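Local coordinates for protein aminotransferase class-III (Ochrobactrum anthropi, PDB 5GHG) that probably transfers amino groups between amines and carbonyl compounds as an omega-transaminase, using a pyridoxal-phosphate cofactor held here in its aminated PMP form, at residues A98-S103 / E337-I342; V234-T239 / Q274-K279. The protein carries 1 engineered substitution. All coordinates share one frame; numbering follows the deposited sequence.

Contact 1: A98-S103 / E337-I342; sequences AEKLVS and ENLAII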
# COMPACT_ATOMS: atom_id res chain seq x y z
N ALA B 98 11.41 -12.99 8.73
CA ALA B 98 12.37 -13.00 7.64
C ALA B 98 13.15 -14.32 7.62
O ALA B 98 13.33 -14.93 6.56
CB ALA B 98 13.33 -11.83 7.77
N GLU B 99 13.61 -14.76 8.79
CA GLU B 99 14.36 -16.00 8.86
C GLU B 99 13.49 -17.19 8.43
O GLU B 99 13.94 -18.05 7.66
CB GLU B 99 14.88 -16.22 10.28
CG GLU B 99 15.81 -17.40 10.39
CD GLU B 99 16.19 -17.72 11.83
OE1 GLU B 99 15.95 -16.87 12.73
OE2 GLU B 99 16.73 -18.83 12.05
N LYS B 100 12.25 -17.23 8.90
CA LYS B 100 11.34 -18.31 8.53
C LYS B 100 11.09 -18.34 7.02
O LYS B 100 11.10 -19.41 6.41
CB LYS B 100 10.04 -18.17 9.31
CG LYS B 100 8.94 -19.08 8.86
CD LYS B 100 9.26 -20.51 9.23
CE LYS B 100 9.27 -20.68 10.75
NZ LYS B 100 9.55 -22.11 11.13
N LEU B 101 10.88 -17.17 6.41
CA LEU B 101 10.57 -17.15 4.98
C LEU B 101 11.76 -17.58 4.14
O LEU B 101 11.60 -18.28 3.14
CB LEU B 101 10.11 -15.76 4.55
CG LEU B 101 8.74 -15.29 5.10
CD1 LEU B 101 8.42 -13.89 4.58
CD2 LEU B 101 7.67 -16.27 4.73
N VAL B 102 12.97 -17.13 4.50
CA VAL B 102 14.14 -17.59 3.79
C VAL B 102 14.26 -19.11 3.92
O VAL B 102 14.51 -19.81 2.94
CB VAL B 102 15.41 -16.86 4.30
CG1 VAL B 102 16.69 -17.51 3.75
CG2 VAL B 102 15.36 -15.39 3.90
N SER B 103 14.04 -19.64 5.12
CA SER B 103 14.19 -21.08 5.33
C SER B 103 13.15 -21.88 4.56
O SER B 103 13.40 -23.04 4.24
CB SER B 103 14.12 -21.41 6.83
OG SER B 103 12.78 -21.40 7.29
N GLU B 337 2.41 -16.64 13.25
CA GLU B 337 1.45 -17.59 13.81
C GLU B 337 0.60 -18.23 12.72
O GLU B 337 0.24 -19.41 12.82
CB GLU B 337 0.58 -16.91 14.84
CG GLU B 337 -0.46 -17.82 15.47
CD GLU B 337 0.11 -18.68 16.57
OE1 GLU B 337 1.32 -18.56 16.85
OE2 GLU B 337 -0.65 -19.48 17.16
N ASN B 338 0.28 -17.48 11.67
CA ASN B 338 -0.45 -18.06 10.54
C ASN B 338 0.37 -19.18 9.88
O ASN B 338 -0.15 -20.27 9.58
CB ASN B 338 -0.80 -16.96 9.54
CG ASN B 338 -1.53 -17.47 8.31
OD1 ASN B 338 -2.71 -17.82 8.38
ND2 ASN B 338 -0.84 -17.50 7.18
N LEU B 339 1.66 -18.95 9.68
CA LEU B 339 2.50 -19.99 9.08
C LEU B 339 2.60 -21.21 9.98
O LEU B 339 2.58 -22.35 9.51
CB LEU B 339 3.87 -19.43 8.76
CG LEU B 339 3.85 -18.30 7.72
CD1 LEU B 339 5.24 -17.75 7.48
CD2 LEU B 339 3.20 -18.75 6.43
N ALA B 340 2.68 -20.97 11.29
CA ALA B 340 2.72 -22.07 12.26
C ALA B 340 1.45 -22.91 12.20
O ALA B 340 1.51 -24.14 12.28
CB ALA B 340 2.94 -21.53 13.67
N ILE B 341 0.29 -22.27 12.04
CA ILE B 341 -0.97 -23.01 11.94
C ILE B 341 -0.98 -23.86 10.68
O ILE B 341 -1.32 -25.05 10.72
CB ILE B 341 -2.18 -22.04 11.97
CG1 ILE B 341 -2.30 -21.41 13.37
CG2 ILE B 341 -3.47 -22.77 11.62
CD1 ILE B 341 -3.26 -20.20 13.42
N ILE B 342 -0.60 -23.26 9.54
CA ILE B 342 -0.51 -23.99 8.28
C ILE B 342 0.38 -25.22 8.42
O ILE B 342 0.04 -26.31 7.94
CB ILE B 342 -0.02 -23.05 7.16
CG1 ILE B 342 -1.13 -22.03 6.82
CG2 ILE B 342 0.41 -23.80 5.92
CD1 ILE B 342 -0.72 -20.99 5.79

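Contact 2: V234-T239 / Q274-K279; sequences VVPPKT and QTFDMK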
# COMPACT_ATOMS: atom_id res chain seq x y z
N VAL B 234 -5.51 -18.74 -15.16
CA VAL B 234 -4.91 -19.26 -16.39
C VAL B 234 -3.75 -20.17 -16.02
O VAL B 234 -2.75 -19.73 -15.47
CB VAL B 234 -4.45 -18.14 -17.33
CG1 VAL B 234 -3.76 -18.74 -18.55
CG2 VAL B 234 -5.64 -17.28 -17.78
N VAL B 235 -3.90 -21.46 -16.29
CA VAL B 235 -2.85 -22.45 -16.07
C VAL B 235 -2.04 -22.50 -17.36
O VAL B 235 -2.61 -22.66 -18.45
CB VAL B 235 -3.43 -23.83 -15.71
CG1 VAL B 235 -2.32 -24.83 -15.45
CG2 VAL B 235 -4.37 -23.71 -14.49
N PRO B 236 -0.72 -22.34 -17.29
CA PRO B 236 0.08 -22.30 -18.52
C PRO B 236 0.15 -23.69 -19.13
O PRO B 236 -0.04 -24.69 -18.43
CB PRO B 236 1.46 -21.83 -18.04
CG PRO B 236 1.54 -22.33 -16.61
CD PRO B 236 0.11 -22.23 -16.08
N PRO B 237 0.41 -23.79 -20.44
CA PRO B 237 0.49 -25.11 -21.06
C PRO B 237 1.70 -25.87 -20.55
O PRO B 237 2.66 -25.30 -20.02
CB PRO B 237 0.59 -24.78 -22.55
CG PRO B 237 1.17 -23.42 -22.60
CD PRO B 237 0.68 -22.71 -21.39
N LYS B 238 1.65 -27.19 -20.68
CA LYS B 238 2.80 -27.97 -20.28
C LYS B 238 4.01 -27.59 -21.13
O LYS B 238 3.88 -27.31 -22.34
CB LYS B 238 2.51 -29.47 -20.37
CG LYS B 238 1.91 -29.95 -21.66
CD LYS B 238 1.74 -31.48 -21.61
CE LYS B 238 1.31 -32.07 -22.97
NZ LYS B 238 -0.10 -31.70 -23.32
N THR B 239 5.18 -27.54 -20.49
CA THR B 239 6.48 -27.17 -21.02
C THR B 239 6.68 -25.66 -21.10
O THR B 239 7.79 -25.21 -21.40
CB THR B 239 6.80 -27.78 -22.41
OG1 THR B 239 6.03 -27.15 -23.44
CG2 THR B 239 6.53 -29.29 -22.40
N GLN B 274 7.30 -24.48 -7.06
CA GLN B 274 7.59 -25.92 -6.98
C GLN B 274 6.68 -26.69 -7.91
O GLN B 274 7.14 -27.58 -8.64
CB GLN B 274 7.46 -26.42 -5.55
CG GLN B 274 8.35 -25.67 -4.58
CD GLN B 274 7.99 -25.92 -3.11
OE1 GLN B 274 6.90 -25.58 -2.66
NE2 GLN B 274 8.93 -26.48 -2.37
N THR B 275 5.39 -26.33 -7.94
CA THR B 275 4.43 -27.02 -8.79
C THR B 275 4.85 -26.97 -10.25
O THR B 275 4.66 -27.94 -10.99
CB THR B 275 3.03 -26.44 -8.62
OG1 THR B 275 2.65 -26.54 -7.25
CG2 THR B 275 2.01 -27.19 -9.46
N PHE B 276 5.39 -25.84 -10.69
CA PHE B 276 5.72 -25.63 -12.09
C PHE B 276 7.21 -25.65 -12.38
O PHE B 276 7.62 -25.30 -13.48
CB PHE B 276 5.08 -24.33 -12.57
CG PHE B 276 3.58 -24.41 -12.65
CD1 PHE B 276 2.97 -25.00 -13.76
CD2 PHE B 276 2.79 -24.00 -11.60
CE1 PHE B 276 1.58 -25.11 -13.81
CE2 PHE B 276 1.40 -24.11 -11.66
CZ PHE B 276 0.81 -24.66 -12.76
N ASP B 277 8.02 -26.09 -11.42
CA ASP B 277 9.47 -26.18 -11.57
C ASP B 277 10.08 -24.86 -12.06
O ASP B 277 10.85 -24.81 -13.02
CB ASP B 277 9.86 -27.33 -12.52
CG ASP B 277 11.35 -27.72 -12.36
OD1 ASP B 277 11.90 -27.55 -11.24
OD2 ASP B 277 11.96 -28.16 -13.35
N MET B 278 9.73 -23.79 -11.37
CA MET B 278 10.30 -22.47 -11.62
C MET B 278 11.44 -22.22 -10.65
O MET B 278 11.38 -22.63 -9.48
CB MET B 278 9.24 -21.38 -11.47
CG MET B 278 8.15 -21.46 -12.51
SD MET B 278 6.66 -20.56 -12.04
CE MET B 278 7.24 -18.87 -12.02
N LYS B 279 12.47 -21.53 -11.13
CA LYS B 279 13.67 -21.24 -10.35
C LYS B 279 13.85 -19.73 -10.31
O LYS B 279 14.74 -19.18 -10.96
CB LYS B 279 14.90 -21.95 -10.94
CG LYS B 279 14.77 -23.46 -10.88
CD LYS B 279 16.05 -24.18 -11.28
CE LYS B 279 15.91 -25.69 -11.07
NZ LYS B 279 16.94 -26.46 -11.83

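Contact 1: A98-S103 / E337-I342
Helix 93-104 and helix 329-344 meet where Lys100 faces Leu339, the CA atoms of this nearest pair standing 9.0 Å apart, so that only side chains bridge the gap. One methyl of Leu339 carries the contact: CD1 lies 4.0 Å from CD2 of Leu101 and 4.2 Å from CG of Lys100, and the buried surface is small, 91 Å² in all. The two leucine side chains cross at about a right angle and meet methyl to methyl. Leu339 has CG anti to its carbonyl carbon (chi1 -63°), and an extended chi2 (178°) then carries CD1 across to the other helix. Lys100 instead runs alongside Leu339 in the opposite direction, offering the aliphatic start of its chain; the chain then bends at chi2 and chi3, and its NZ makes a long, weak ion pair with Glu343. Beyond the pair, Leu339 touches Phe264, and on the same helix Glu337 salt-bridges Arg68 of helix 67-77. Leu101 also packs on Phe114 and Ala298, and through it helix 93-104 rests on strands 111-115 and 297-301, at one end of the mixed sheet that also holds strands 219-224 and 254-258.

Contact 2: V234-T239 / Q274-K279
Phe276 reaches the loop 234-239 with the far part of its ring, touching two consecutive residues. Val235 meets it at the edge, near the ring plane, with CG1 4.1 Å from CZ. Pro236 approaches obliquely: its CG lies 3.9 Å from Phe276 CE1, and its CD is 4.0 Å from that same ring carbon. The contact is wholly apolar and buries 95 Å². On the valine, CG1 is anti to the backbone N (chi1 -179°), which brings this methyl to the ring's outer end. With Phe276 cut back to an alanine, Val235 CG1 and the Pro236 ring would probably lose their shared apolar partner, leaving a gap between the loop and the helix end. The phenylalanine stands where helix 272-275 ends in a Schellman motif: Asp277, at positive phi, is the C-prime residue, its N bonding Gln274 O at 3.3 Å, while Met278 N turns back to Ser273 O. Just beyond, Gln245 of helix 240-250 receives Lys279 N on OE1 and gives NE2 to Asp277 O. Trp241 of the same helix packs against both Pro236 and Met278. On the loop side, Lys238 N is held by Glu196 OE1, and Pro237 leans on Phe199 of helix 196-214.

How the contacts relate
Contact 2 is nested within the chain loop that contact 1 closes: residues 98-103 come first, then 234-239, 274-279 and finally 337-342. Their centres are 24 Å apart and their nearest atoms about 9 Å, so the two do not touch. Contact 1 lies by strands 111-115 and 297-301 of a mixed sheet in the class-III aminotransferase fold. Contact 2 lies in connections of that same sheet, its first segment following strand 219-224 and its second preceding strand 282-285. The cofactor pocket draws residues from between these segments, including Asp258 and Lys287, and the Phe276 side chain stays about 13 Å from PMP. Both are apolar packing within the part of the fold whose sheet and loops supply that pocket; neither includes a pocket residue.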